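Local coordinates for protein uroporphyrinogen III cosynthase (HemD) (Helicobacter pylori, PDB 3P9Z) that probably catalyses the cyclization of the linear tetrapyrrole hydroxymethylbilane to the macrocycle uroporphyrinogen III, with loss of water, in porphyrin biosynthesis, at residues A[6-11]-A[19-24]; A[27-32]-A[141-146]; A[189-194]-A[212-217]. All blocks are in the same frame, centred on the assembly; numbering follows the deposited sequence. Where two conformers were deposited one is given.

Contact 1: residues A[6-11]-A[19-24]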
ATOM      1  N   GLU A   6     -12.088   2.711  23.174  1.00 32.04           N
ATOM      2  CA  GLU A   6     -11.143   1.779  22.559  1.00 31.51           C
ATOM      3  C   GLU A   6     -10.592   2.326  21.239  1.00 29.79           C
ATOM      4  O   GLU A   6     -11.354   2.780  20.399  1.00 29.40           O
ATOM      5  CB  GLU A   6     -11.829   0.450  22.252  1.00 32.07           C
ATOM      6  CG  GLU A   6     -11.805  -0.595  23.362  1.00 36.53           C
ATOM      7  CD  GLU A   6     -11.851  -2.013  22.788  1.00 42.14           C
ATOM      8  OE1 GLU A   6     -11.014  -2.354  21.917  1.00 42.72           O
ATOM      9  OE2 GLU A   6     -12.738  -2.782  23.202  1.00 46.45           O
ATOM     10  N   ILE A   7      -9.282   2.238  21.055  1.00 28.08           N
ATOM     11  CA  ILE A   7      -8.629   2.639  19.815  1.00 27.14           C
ATOM     12  C   ILE A   7      -8.361   1.399  18.930  1.00 27.04           C
ATOM     13  O   ILE A   7      -7.659   0.459  19.343  1.00 27.12           O
ATOM     14  CB  ILE A   7      -7.344   3.433  20.108  1.00 26.91           C
ATOM     15  CG1 ILE A   7      -7.685   4.757  20.804  1.00 26.41           C
ATOM     16  CG2 ILE A   7      -6.512   3.672  18.830  1.00 26.95           C
ATOM     17  CD1 ILE A   7      -6.494   5.462  21.467  1.00 27.35           C
ATOM     18  N   VAL A   8      -8.936   1.409  17.726  1.00 25.51           N
ATOM     19  CA  VAL A   8      -8.818   0.295  16.779  1.00 24.94           C
ATOM     20  C   VAL A   8      -8.163   0.729  15.452  1.00 24.69           C
ATOM     21  O   VAL A   8      -8.603   1.683  14.810  1.00 24.49           O
ATOM     22  CB  VAL A   8     -10.200  -0.344  16.501  1.00 24.95           C
ATOM     23  CG1 VAL A   8     -10.075  -1.616  15.668  1.00 24.30           C
ATOM     24  CG2 VAL A   8     -10.914  -0.659  17.802  1.00 24.82           C
ATOM     25  N   TRP A   9      -7.111   0.011  15.054  1.00 24.21           N
ATOM     26  CA  TRP A   9      -6.434   0.237  13.783  1.00 23.58           C
ATOM     27  C   TRP A   9      -7.117  -0.588  12.696  1.00 24.42           C
ATOM     28  O   TRP A   9      -7.373  -1.788  12.874  1.00 24.64           O
ATOM     29  CB  TRP A   9      -4.970  -0.189  13.877  1.00 23.49           C
ATOM     30  CG  TRP A   9      -4.142   0.587  14.868  1.00 23.62           C
ATOM     31  CD1 TRP A   9      -3.981   0.313  16.189  1.00 23.61           C
ATOM     32  CD2 TRP A   9      -3.357   1.758  14.599  1.00 22.98           C
ATOM     33  NE1 TRP A   9      -3.131   1.235  16.775  1.00 24.10           N
ATOM     34  CE2 TRP A   9      -2.738   2.134  15.814  1.00 24.66           C
ATOM     35  CE3 TRP A   9      -3.100   2.510  13.446  1.00 22.60           C
ATOM     36  CZ2 TRP A   9      -1.887   3.243  15.913  1.00 22.85           C
ATOM     37  CZ3 TRP A   9      -2.242   3.607  13.536  1.00 22.25           C
ATOM     38  CH2 TRP A   9      -1.653   3.965  14.766  1.00 24.19           C
ATOM     39  N   VAL A  10      -7.415   0.059  11.576  1.00 23.66           N
ATOM     40  CA  VAL A  10      -7.934  -0.602  10.394  1.00 22.84           C
ATOM     41  C   VAL A  10      -6.827  -0.395   9.364  1.00 23.15           C
ATOM     42  O   VAL A  10      -6.691   0.683   8.776  1.00 21.55           O
ATOM     43  CB  VAL A  10      -9.282   0.018   9.922  1.00 23.30           C
ATOM     44  CG1 VAL A  10      -9.893  -0.811   8.796  1.00 24.03           C
ATOM     45  CG2 VAL A  10     -10.278   0.143  11.093  1.00 21.87           C
ATOM     46  N   HIS A  11      -6.028  -1.442   9.167  1.00 23.34           N
ATOM     47  CA  HIS A  11      -4.689  -1.307   8.607  1.00 24.11           C
ATOM     48  C   HIS A  11      -4.203  -2.694   8.120  1.00 24.64           C
ATOM     49  O   HIS A  11      -4.911  -3.700   8.244  1.00 23.86           O
ATOM     50  CB  HIS A  11      -3.787  -0.724   9.716  1.00 24.48           C
ATOM     51  CG  HIS A  11      -2.350  -0.551   9.333  1.00 24.46           C
ATOM     52  ND1 HIS A  11      -1.951   0.135   8.208  1.00 23.77           N
ATOM     53  CD2 HIS A  11      -1.212  -0.968   9.945  1.00 23.56           C
ATOM     54  CE1 HIS A  11      -0.630   0.135   8.140  1.00 23.68           C
ATOM     55  NE2 HIS A  11      -0.158  -0.539   9.178  1.00 23.64           N
ATOM     56  N   LYS A  19      -5.992  -3.321  19.382  1.00 27.19           N
ATOM     57  CA  LYS A  19      -6.870  -4.064  18.481  1.00 28.12           C
ATOM     58  C   LYS A  19      -6.623  -3.580  17.029  1.00 28.10           C
ATOM     59  O   LYS A  19      -6.558  -2.373  16.753  1.00 27.40           O
ATOM     60  CB  LYS A  19      -8.333  -3.881  18.932  1.00 28.15           C
ATOM     61  CG  LYS A  19      -9.409  -4.527  18.027  1.00 31.95           C
ATOM     62  CD  LYS A  19     -10.802  -4.481  18.701  1.00 35.75           C
ATOM     63  CE  LYS A  19     -11.932  -4.951  17.758  1.00 38.65           C
ATOM     64  NZ  LYS A  19     -11.820  -6.413  17.408  1.00 40.40           N
ATOM     65  N   THR A  20      -6.436  -4.526  16.121  1.00 27.91           N
ATOM     66  CA  THR A  20      -6.243  -4.208  14.712  1.00 27.98           C
ATOM     67  C   THR A  20      -7.148  -5.058  13.811  1.00 28.07           C
ATOM     68  O   THR A  20      -7.189  -6.283  13.930  1.00 28.17           O
ATOM     69  CB  THR A  20      -4.772  -4.373  14.277  1.00 27.58           C
ATOM     70  OG1 THR A  20      -3.932  -3.513  15.063  1.00 27.47           O
ATOM     71  CG2 THR A  20      -4.588  -4.001  12.788  1.00 27.44           C
ATOM     72  N   LEU A  21      -7.849  -4.396  12.896  1.00 27.25           N
ATOM     73  CA  LEU A  21      -8.668  -5.086  11.904  1.00 27.15           C
ATOM     74  C   LEU A  21      -7.882  -5.182  10.598  1.00 26.16           C
ATOM     75  O   LEU A  21      -7.588  -4.158   9.976  1.00 26.04           O
ATOM     76  CB  LEU A  21      -9.983  -4.327  11.685  1.00 26.95           C
ATOM     77  CG  LEU A  21     -11.221  -4.660  12.544  1.00 29.19           C
ATOM     78  CD1 LEU A  21     -10.912  -4.733  14.032  1.00 31.22           C
ATOM     79  CD2 LEU A  21     -12.347  -3.651  12.309  1.00 27.62           C
ATOM     80  N   ILE A  22      -7.526  -6.401  10.201  1.00 25.54           N
ATOM     81  CA  ILE A  22      -6.812  -6.623   8.939  1.00 25.00           C
ATOM     82  C   ILE A  22      -7.809  -7.294   8.013  1.00 25.22           C
ATOM     83  O   ILE A  22      -7.994  -8.526   8.039  1.00 24.43           O
ATOM     84  CB  ILE A  22      -5.532  -7.494   9.124  1.00 25.85           C
ATOM     85  CG1 ILE A  22      -4.583  -6.848  10.148  1.00 25.34           C
ATOM     86  CG2 ILE A  22      -4.800  -7.750   7.744  1.00 24.40           C
ATOM     87  CD1 ILE A  22      -3.481  -7.810  10.679  1.00 25.27           C
ATOM     88  N   LEU A  23      -8.465  -6.476   7.196  1.00 24.39           N
ATOM     89  CA  LEU A  23      -9.593  -6.950   6.408  1.00 24.39           C
ATOM     90  C   LEU A  23      -9.263  -7.236   4.947  1.00 24.47           C
ATOM     91  O   LEU A  23     -10.108  -7.736   4.203  1.00 23.59           O
ATOM     92  CB  LEU A  23     -10.716  -5.930   6.476  1.00 24.37           C
ATOM     93  CG  LEU A  23     -11.137  -5.500   7.885  1.00 24.16           C
ATOM     94  CD1 LEU A  23     -12.149  -4.391   7.762  1.00 23.48           C
ATOM     95  CD2 LEU A  23     -11.697  -6.684   8.643  1.00 22.24           C
ATOM     96  N   ASN A  24      -8.052  -6.871   4.537  1.00 25.14           N
ATOM     97  CA  ASN A  24      -7.601  -7.055   3.158  1.00 25.80           C
ATOM     98  C   ASN A  24      -6.438  -8.016   3.175  1.00 26.32           C
ATOM     99  O   ASN A  24      -5.829  -8.224   4.223  1.00 26.48           O
ATOM    100  CB  ASN A  24      -7.142  -5.716   2.583  1.00 26.12           C
ATOM    101  CG  ASN A  24      -8.272  -4.742   2.446  1.00 26.71           C
ATOM    102  OD1 ASN A  24      -8.353  -3.753   3.183  1.00 27.75           O
ATOM    103  ND2 ASN A  24      -9.181  -5.030   1.533  1.00 24.07           N
TER
HETATM  104  O   HOH W   1      -7.167  -1.546  21.076  1.00 28.72           O
HETATM  105  O   HOH W   2      -5.837  -5.114   5.672  1.00 33.22           O
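Trp9 and Leu21 meet backbone to backbone between strand 7-10 and strand 19-28. Three backbone N-H...O hydrogen bonds join the two segments. Trp9 N gives its hydrogen to Lys19 O at 3.0 Å. Leu21 N donates to Trp9 O at 2.7 Å. His11 N closes the row on Leu21 O at 3.2 Å. All three are close to straight at the hydrogen.

Two waters continue the join past its ends. Water 1 donates to Ile7 O and accepts from Lys19 N. Water 2 accepts from Asn24 N and lies within bonding distance of His11 O.

The strands are parallel neighbours, with Trp9 opposite Thr20 and Val10 opposite Leu21. They belong to one of the two alpha/beta domains of the HemD fold, the one that also holds the C-terminal helices. Strand 7-10 has strand 164-167 as its other neighbour, bonded through Val8 and Val10.

Side-chain contacts fall on both faces. On one, Val8 CG1 sits 3.6 Å from Leu21 CD1, and Lys19 CG lies 3.8 Å from Val8 CG1. CG1 of Val8 is turned anti to its backbone N (chi1 -172°), which sets it over the second strand. The Val8 and Lys19 side chains run alongside each other in the same direction. Leu21 goes on to touch Phe176 of helix 170-179.

On the other face, Thr20 OG1 approaches Trp9 CB at 3.7 Å, and Thr20 CG2 lies 3.6 Å from Trp9 O. Thr20 OG1 is also hydrogen-bonded to Ile15 N and Tyr18 O, in the connecting loop. Lys19 O lies in the plane of the indole, at its edge. The far end of the indole leads away to Leu218 of helix 214-223. His11 ND1 is hydrogen-bonded to Thr168 OG1.

Contact 2: residues A[27-32]-A[141-146]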
ATOM      1  N   CYS A  27      -2.537 -10.665  -2.807  1.00 33.03           N
ATOM      2  CA  CYS A  27      -2.425 -11.851  -3.635  0.50 33.34           C
ATOM      3  C   CYS A  27      -1.309 -11.635  -4.654  1.00 33.26           C
ATOM      4  O   CYS A  27      -1.201 -10.583  -5.276  1.00 33.24           O
ATOM      5  CB  CYS A  27      -3.768 -12.198  -4.279  0.50 33.19           C
ATOM      6  SG  CYS A  27      -5.081 -12.510  -3.046  0.50 35.22           S
ATOM      7  N   TYR A  28      -0.445 -12.636  -4.777  1.00 33.10           N
ATOM      8  CA  TYR A  28       0.745 -12.536  -5.622  1.00 33.24           C
ATOM      9  C   TYR A  28       0.594 -13.260  -6.949  1.00 33.92           C
ATOM     10  O   TYR A  28       0.046 -14.365  -6.991  1.00 34.45           O
ATOM     11  CB  TYR A  28       1.965 -13.069  -4.890  1.00 32.58           C
ATOM     12  CG  TYR A  28       2.373 -12.281  -3.673  1.00 32.04           C
ATOM     13  CD1 TYR A  28       2.042 -10.929  -3.528  1.00 31.29           C
ATOM     14  CD2 TYR A  28       3.134 -12.879  -2.683  1.00 31.36           C
ATOM     15  CE1 TYR A  28       2.444 -10.206  -2.398  1.00 31.38           C
ATOM     16  CE2 TYR A  28       3.544 -12.168  -1.564  1.00 32.63           C
ATOM     17  CZ  TYR A  28       3.199 -10.842  -1.431  1.00 32.42           C
ATOM     18  OH  TYR A  28       3.616 -10.174  -0.312  1.00 34.06           O
ATOM     19  N   TYR A  29       1.065 -12.615  -8.021  1.00 33.93           N
ATOM     20  CA  TYR A  29       1.039 -13.170  -9.371  1.00 34.37           C
ATOM     21  C   TYR A  29       2.458 -13.282  -9.916  1.00 34.25           C
ATOM     22  O   TYR A  29       3.219 -12.312  -9.890  1.00 33.76           O
ATOM     23  CB  TYR A  29       0.197 -12.307 -10.314  1.00 34.79           C
ATOM     24  CG  TYR A  29      -1.189 -12.016  -9.806  1.00 37.07           C
ATOM     25  CD1 TYR A  29      -2.157 -13.023  -9.742  1.00 40.00           C
ATOM     26  CD2 TYR A  29      -1.536 -10.744  -9.377  1.00 38.38           C
ATOM     27  CE1 TYR A  29      -3.434 -12.758  -9.267  1.00 41.54           C
ATOM     28  CE2 TYR A  29      -2.810 -10.468  -8.905  1.00 40.52           C
ATOM     29  CZ  TYR A  29      -3.752 -11.474  -8.855  1.00 41.82           C
ATOM     30  OH  TYR A  29      -5.013 -11.198  -8.376  1.00 44.02           O
ATOM     31  N   PRO A  30       2.828 -14.477 -10.399  1.00 34.49           N
ATOM     32  CA  PRO A  30       4.169 -14.654 -10.959  1.00 34.04           C
ATOM     33  C   PRO A  30       4.449 -13.705 -12.130  1.00 33.18           C
ATOM     34  O   PRO A  30       3.555 -13.369 -12.909  1.00 32.65           O
ATOM     35  CB  PRO A  30       4.158 -16.120 -11.436  1.00 34.19           C
ATOM     36  CG  PRO A  30       3.184 -16.789 -10.534  1.00 35.27           C
ATOM     37  CD  PRO A  30       2.078 -15.750 -10.371  1.00 34.64           C
ATOM     38  N   LEU A  31       5.691 -13.268 -12.229  1.00 32.77           N
ATOM     39  CA  LEU A  31       6.124 -12.481 -13.367  1.00 32.52           C
ATOM     40  C   LEU A  31       6.443 -13.429 -14.517  1.00 32.44           C
ATOM     41  O   LEU A  31       7.410 -14.211 -14.454  1.00 32.41           O
ATOM     42  CB  LEU A  31       7.331 -11.623 -12.989  1.00 31.97           C
ATOM     43  CG  LEU A  31       7.918 -10.704 -14.048  1.00 31.83           C
ATOM     44  CD1 LEU A  31       6.961  -9.547 -14.358  1.00 29.65           C
ATOM     45  CD2 LEU A  31       9.276 -10.214 -13.545  1.00 30.09           C
ATOM     46  N   GLU A  32       5.618 -13.351 -15.555  1.00 32.37           N
ATOM     47  CA  GLU A  32       5.704 -14.225 -16.724  1.00 32.91           C
ATOM     48  C   GLU A  32       6.669 -13.671 -17.770  1.00 32.98           C
ATOM     49  O   GLU A  32       7.363 -14.441 -18.460  1.00 33.54           O
ATOM     50  CB  GLU A  32       4.316 -14.414 -17.354  1.00 32.81           C
ATOM     51  N   VAL A 141       1.926  -7.615 -10.516  1.00 25.06           N
ATOM     52  CA  VAL A 141       2.488  -8.706  -9.711  1.00 25.02           C
ATOM     53  C   VAL A 141       1.763  -8.904  -8.382  1.00 25.52           C
ATOM     54  O   VAL A 141       2.066  -9.838  -7.631  1.00 25.59           O
ATOM     55  CB  VAL A 141       4.024  -8.558  -9.505  1.00 24.72           C
ATOM     56  CG1 VAL A 141       4.755  -8.572 -10.891  1.00 25.71           C
ATOM     57  CG2 VAL A 141       4.354  -7.304  -8.727  1.00 22.63           C
ATOM     58  N   TYR A 142       0.809  -8.027  -8.080  1.00 26.17           N
ATOM     59  CA  TYR A 142       0.013  -8.223  -6.865  1.00 27.36           C
ATOM     60  C   TYR A 142      -1.327  -7.515  -6.927  1.00 28.44           C
ATOM     61  O   TYR A 142      -1.536  -6.624  -7.754  1.00 27.58           O
ATOM     62  CB  TYR A 142       0.791  -7.830  -5.585  1.00 26.56           C
ATOM     63  CG  TYR A 142       0.830  -6.344  -5.327  1.00 26.57           C
ATOM     64  CD1 TYR A 142       1.787  -5.545  -5.944  1.00 25.69           C
ATOM     65  CD2 TYR A 142      -0.101  -5.727  -4.482  1.00 26.33           C
ATOM     66  CE1 TYR A 142       1.835  -4.178  -5.736  1.00 24.97           C
ATOM     67  CE2 TYR A 142      -0.062  -4.326  -4.267  1.00 26.36           C
ATOM     68  CZ  TYR A 142       0.921  -3.577  -4.897  1.00 25.43           C
ATOM     69  OH  TYR A 142       0.999  -2.216  -4.723  1.00 28.05           O
ATOM     70  N   GLU A 143      -2.225  -7.946  -6.037  1.00 30.21           N
ATOM     71  CA  GLU A 143      -3.521  -7.319  -5.859  1.00 31.49           C
ATOM     72  C   GLU A 143      -3.848  -7.270  -4.370  1.00 32.10           C
ATOM     73  O   GLU A 143      -3.586  -8.230  -3.629  1.00 32.39           O
ATOM     74  CB  GLU A 143      -4.592  -8.097  -6.615  1.00 31.77           C
ATOM     75  CG  GLU A 143      -5.921  -7.377  -6.685  1.00 36.22           C
ATOM     76  CD  GLU A 143      -7.004  -8.177  -7.390  1.00 41.28           C
ATOM     77  OE1 GLU A 143      -6.768  -9.351  -7.747  1.00 42.76           O
ATOM     78  OE2 GLU A 143      -8.105  -7.620  -7.589  1.00 45.17           O
ATOM     79  N   ASN A 144      -4.383  -6.133  -3.935  1.00 32.44           N
ATOM     80  CA  ASN A 144      -4.837  -5.961  -2.566  1.00 33.47           C
ATOM     81  C   ASN A 144      -6.328  -6.237  -2.581  1.00 33.57           C
ATOM     82  O   ASN A 144      -7.101  -5.488  -3.181  1.00 33.66           O
ATOM     83  CB  ASN A 144      -4.529  -4.544  -2.060  1.00 34.17           C
ATOM     84  CG  ASN A 144      -4.941  -4.337  -0.608  1.00 36.19           C
ATOM     85  OD1 ASN A 144      -4.923  -5.267   0.205  1.00 37.31           O
ATOM     86  ND2 ASN A 144      -5.308  -3.098  -0.273  1.00 40.22           N
ATOM     87  N   LYS A 145      -6.715  -7.329  -1.937  1.00 32.91           N
ATOM     88  CA  LYS A 145      -8.035  -7.916  -2.100  1.00 33.31           C
ATOM     89  C   LYS A 145      -8.770  -8.040  -0.758  1.00 31.83           C
ATOM     90  O   LYS A 145      -8.155  -8.353   0.267  1.00 30.94           O
ATOM     91  CB  LYS A 145      -7.845  -9.325  -2.669  1.00 34.07           C
ATOM     92  CG  LYS A 145      -8.925  -9.795  -3.590  1.00 37.99           C
ATOM     93  CD  LYS A 145      -8.434 -11.018  -4.367  1.00 42.16           C
ATOM     94  CE  LYS A 145      -9.574 -11.693  -5.119  1.00 44.38           C
ATOM     95  NZ  LYS A 145     -10.418 -12.491  -4.182  1.00 46.69           N
ATOM     96  N   LEU A 146     -10.088  -7.848  -0.791  1.00 30.96           N
ATOM     97  CA  LEU A 146     -10.950  -8.041   0.381  1.00 29.96           C
ATOM     98  C   LEU A 146     -10.911  -9.481   0.903  1.00 29.54           C
ATOM     99  O   LEU A 146     -11.099 -10.410   0.136  1.00 28.33           O
ATOM    100  CB  LEU A 146     -12.401  -7.673   0.043  1.00 29.76           C
ATOM    101  CG  LEU A 146     -13.396  -7.827   1.202  1.00 29.91           C
ATOM    102  CD1 LEU A 146     -13.127  -6.776   2.279  1.00 28.17           C
ATOM    103  CD2 LEU A 146     -14.859  -7.771   0.736  1.00 30.45           C
TER
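Cys27 and Glu143 form a hydrogen-bonded antiparallel pair. Strands 19-28 and 135-146 pair here in the two-stranded antiparallel connection between the two domains of the HemD fold. Cys27 N donates to Glu143 O at 2.8 Å, and Glu143 N returns a bond to Cys27 O at 2.9 Å. Tyr29 N bonds to Val141 O at 3.0 Å, but comes from 56° above that carbonyl plane. Val141 O also accepts from Ser51 OG.

Tyr28 and Tyr142 form the next, non-hydrogen-bonded pair. The edge of the Tyr28 ring meets Tyr142 at CD1 to CB, 3.9 Å. The Tyr28 side chain also packs on helix 46-55. Further on, Leu31 CD1 rests 4.2 Å from Val141 CG1. The Tyr142 side chain comes within about 4 Å of a bound malonate ion, probably taken from the crystallisation liquor.

The side-chain polar bond is on the face of Glu143. Glu143 CG stands anti to the backbone N (chi1 -170°) and the chain stays extended, which carries the carboxylate to the Tyr29 hydroxyl. Ring and carboxylate planes are 37° apart. Tyr29 OH donates to Glu143 OE1 at 2.6 Å, and OE1 receives it on its anti lone pair, away from the other oxygen.

Contact 3: residues A[189-194]-A[212-217]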
ATOM      1  N   ILE A 189     -10.735   8.226  12.236  1.00 22.15           N
ATOM      2  CA  ILE A 189      -9.527   8.968  12.001  1.00 22.27           C
ATOM      3  C   ILE A 189      -8.957   8.557  10.646  1.00 22.37           C
ATOM      4  O   ILE A 189      -8.907   7.370  10.320  1.00 21.81           O
ATOM      5  CB  ILE A 189      -8.501   8.714  13.141  1.00 22.46           C
ATOM      6  CG1 ILE A 189      -9.050   9.326  14.447  1.00 23.51           C
ATOM      7  CG2 ILE A 189      -7.109   9.243  12.752  1.00 21.98           C
ATOM      8  CD1 ILE A 189      -8.089   9.317  15.618  1.00 24.45           C
ATOM      9  N   SER A 190      -8.534   9.549   9.863  1.00 22.11           N
ATOM     10  CA  SER A 190      -7.938   9.295   8.567  1.00 22.31           C
ATOM     11  C   SER A 190      -6.484   9.674   8.591  1.00 22.27           C
ATOM     12  O   SER A 190      -6.123  10.730   9.132  1.00 21.31           O
ATOM     13  CB  SER A 190      -8.650  10.130   7.503  1.00 21.97           C
ATOM     14  OG  SER A 190      -9.975   9.668   7.330  1.00 22.45           O
ATOM     15  N   ILE A 191      -5.649   8.834   7.980  1.00 22.16           N
ATOM     16  CA  ILE A 191      -4.213   9.138   7.879  1.00 22.06           C
ATOM     17  C   ILE A 191      -3.934  10.414   7.059  1.00 22.31           C
ATOM     18  O   ILE A 191      -2.999  11.173   7.357  1.00 22.77           O
ATOM     19  CB  ILE A 191      -3.413   7.922   7.297  1.00 22.55           C
ATOM     20  CG1 ILE A 191      -1.898   8.094   7.550  1.00 22.04           C
ATOM     21  CG2 ILE A 191      -3.760   7.708   5.815  1.00 21.66           C
ATOM     22  CD1 ILE A 191      -1.091   6.751   7.613  1.00 21.82           C
ATOM     23  N   GLY A 192      -4.745  10.653   6.031  1.00 22.13           N
ATOM     24  CA  GLY A 192      -4.581  11.830   5.161  1.00 22.15           C
ATOM     25  C   GLY A 192      -5.889  12.074   4.426  1.00 22.44           C
ATOM     26  O   GLY A 192      -6.841  11.296   4.597  1.00 21.45           O
ATOM     27  N   ASN A 193      -5.938  13.131   3.606  1.00 22.65           N
ATOM     28  CA  ASN A 193      -7.217  13.560   3.017  1.00 23.38           C
ATOM     29  C   ASN A 193      -7.781  12.625   1.955  1.00 23.51           C
ATOM     30  O   ASN A 193      -8.983  12.586   1.754  1.00 24.08           O
ATOM     31  CB  ASN A 193      -7.216  15.043   2.564  1.00 22.52           C
ATOM     32  CG  ASN A 193      -6.141  15.379   1.502  1.00 24.95           C
ATOM     33  OD1 ASN A 193      -5.564  14.507   0.824  1.00 23.76           O
ATOM     34  ND2 ASN A 193      -5.882  16.670   1.359  1.00 23.60           N
ATOM     35  N   THR A 194      -6.937  11.854   1.278  1.00 24.09           N
ATOM     36  CA  THR A 194      -7.484  10.933   0.289  1.00 24.49           C
ATOM     37  C   THR A 194      -8.388   9.913   0.982  1.00 23.82           C
ATOM     38  O   THR A 194      -9.484   9.617   0.505  1.00 23.38           O
ATOM     39  CB  THR A 194      -6.404  10.233  -0.565  1.00 25.55           C
ATOM     40  OG1 THR A 194      -5.585   9.437   0.279  1.00 27.47           O
ATOM     41  CG2 THR A 194      -5.535  11.248  -1.282  1.00 24.67           C
ATOM     42  N   PRO A 212       0.819  12.441   7.510  1.00 25.59           N
ATOM     43  CA  PRO A 212       0.282  11.118   7.167  1.00 25.75           C
ATOM     44  C   PRO A 212       1.209   9.977   7.616  1.00 25.89           C
ATOM     45  O   PRO A 212       1.809   9.282   6.793  1.00 25.35           O
ATOM     46  CB  PRO A 212       0.121  11.179   5.646  1.00 26.30           C
ATOM     47  CG  PRO A 212       1.165  12.183   5.188  1.00 26.60           C
ATOM     48  CD  PRO A 212       1.372  13.150   6.340  1.00 25.34           C
ATOM     49  N   SER A 213       1.305   9.795   8.928  1.00 25.34           N
ATOM     50  CA  SER A 213       2.081   8.709   9.506  1.00 25.33           C
ATOM     51  C   SER A 213       1.221   7.977  10.531  1.00 24.77           C
ATOM     52  O   SER A 213       0.234   8.531  11.027  1.00 24.26           O
ATOM     53  CB  SER A 213       3.347   9.255  10.160  1.00 25.42           C
ATOM     54  OG  SER A 213       3.024   9.973  11.341  1.00 26.51           O
ATOM     55  N   LEU A 214       1.582   6.731  10.829  1.00 24.19           N
ATOM     56  CA  LEU A 214       0.900   5.959  11.862  1.00 24.71           C
ATOM     57  C   LEU A 214       1.053   6.645  13.211  1.00 24.51           C
ATOM     58  O   LEU A 214       0.110   6.672  14.004  1.00 24.15           O
ATOM     59  CB  LEU A 214       1.445   4.518  11.937  1.00 25.09           C
ATOM     60  CG  LEU A 214       1.358   3.673  10.663  1.00 25.09           C
ATOM     61  CD1 LEU A 214       1.933   2.269  10.935  1.00 25.86           C
ATOM     62  CD2 LEU A 214      -0.081   3.581  10.168  1.00 23.94           C
ATOM     63  N   GLU A 215       2.241   7.197  13.451  1.00 23.94           N
ATOM     64  CA  GLU A 215       2.532   7.905  14.691  1.00 25.09           C
ATOM     65  C   GLU A 215       1.589   9.084  14.927  1.00 24.34           C
ATOM     66  O   GLU A 215       1.031   9.227  16.019  1.00 24.43           O
ATOM     67  CB  GLU A 215       3.995   8.376  14.721  1.00 25.33           C
ATOM     68  CG  GLU A 215       5.023   7.228  14.771  1.00 28.48           C
ATOM     69  CD  GLU A 215       5.468   6.698  13.393  1.00 31.21           C
ATOM     70  OE1 GLU A 215       4.822   6.977  12.358  1.00 31.59           O
ATOM     71  OE2 GLU A 215       6.491   5.984  13.355  1.00 35.32           O
ATOM     72  N   ALA A 216       1.409   9.922  13.910  1.00 23.81           N
ATOM     73  CA  ALA A 216       0.466  11.038  14.001  1.00 23.45           C
ATOM     74  C   ALA A 216      -0.990  10.584  14.158  1.00 23.15           C
ATOM     75  O   ALA A 216      -1.774  11.272  14.810  1.00 23.13           O
ATOM     76  CB  ALA A 216       0.615  11.985  12.798  1.00 23.75           C
ATOM     77  N   CYS A 217      -1.351   9.433  13.587  1.00 22.43           N
ATOM     78  CA  CYS A 217      -2.693   8.880  13.771  1.00 22.70           C
ATOM     79  C   CYS A 217      -2.957   8.518  15.236  1.00 22.92           C
ATOM     80  O   CYS A 217      -4.070   8.688  15.748  1.00 22.01           O
ATOM     81  CB  CYS A 217      -2.898   7.618  12.928  1.00 22.49           C
ATOM     82  SG  CYS A 217      -3.021   7.870  11.153  1.00 25.05           S
TER
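Ile191 carries this contact, packing on Pro212 and on Cys217. Ile191 CG1 is 3.6 Å from Pro212 C and 3.8 Å from Cys217 SG. The sulfur also lies 3.7 Å from Ile191 CA, so it covers the root of the side chain as well as its branch. Ile191 CD1 reaches further, to 4.2 Å from Leu214 CD2. The chi1 of -165° puts CG1 opposite the backbone N, and from there the branch runs on to the start of the helix. Pro212 CA approaches Ile191 O at 3.3 Å, in a CA-H...O contact, and Pro212 CB lies beside the same oxygen. No hydrogen bond crosses between the two segments, so the join is van der Waals apart from that contact. On the strand, Ile189 CD1 approaches Cys217 O at 4.1 Å.

The second shell fixes the start of helix 214-223. Ser213 is its N-cap. Ser213 OG accepts from Ala216 N at 3.0 Å, and the N-H...O angle of 167° makes this a nearly straight bond. Ser213 O accepts from Cys217 N in the first turn. These two bonds hold the turn that presents Leu214 and Cys217 to Ile191. Gly192, next to Ile191, holds the N-cap position of helix 193-201.

The contact joins the end of one strand to the start of the last helix. Strand 187-190 runs beside strand 164-167, and Ile189 bonds through its backbone to Leu165 and Phe167. On its other side lies strand 206-208. Helix 214-223 packs on this part of the sheet, with Ile189 touching Leu220 and Ala221, and Cys217 touching Ile166.

Overall arrangement
The contacts follow one another along the chain in numerical order. Their strands form one continuous run of pairing, which passes between the domains through contact 2. Contacts 1 and 2 share strand 19-28 and have centres about 23 Å apart. They touch where Asn24 CB packs on Asn144 OD1. Contacts 1 and 3 lie in the same domain, with centres about 14 Å apart. There Trp9 packs on Leu214 and Cys217, so helix 214-223 of contact 3 packs against contact 1. Contacts 2 and 3 are about 26 Å apart between centres and do not touch. The arrangement is consistent with the two-domain fold of this family, whose substrate probably binds between the domains.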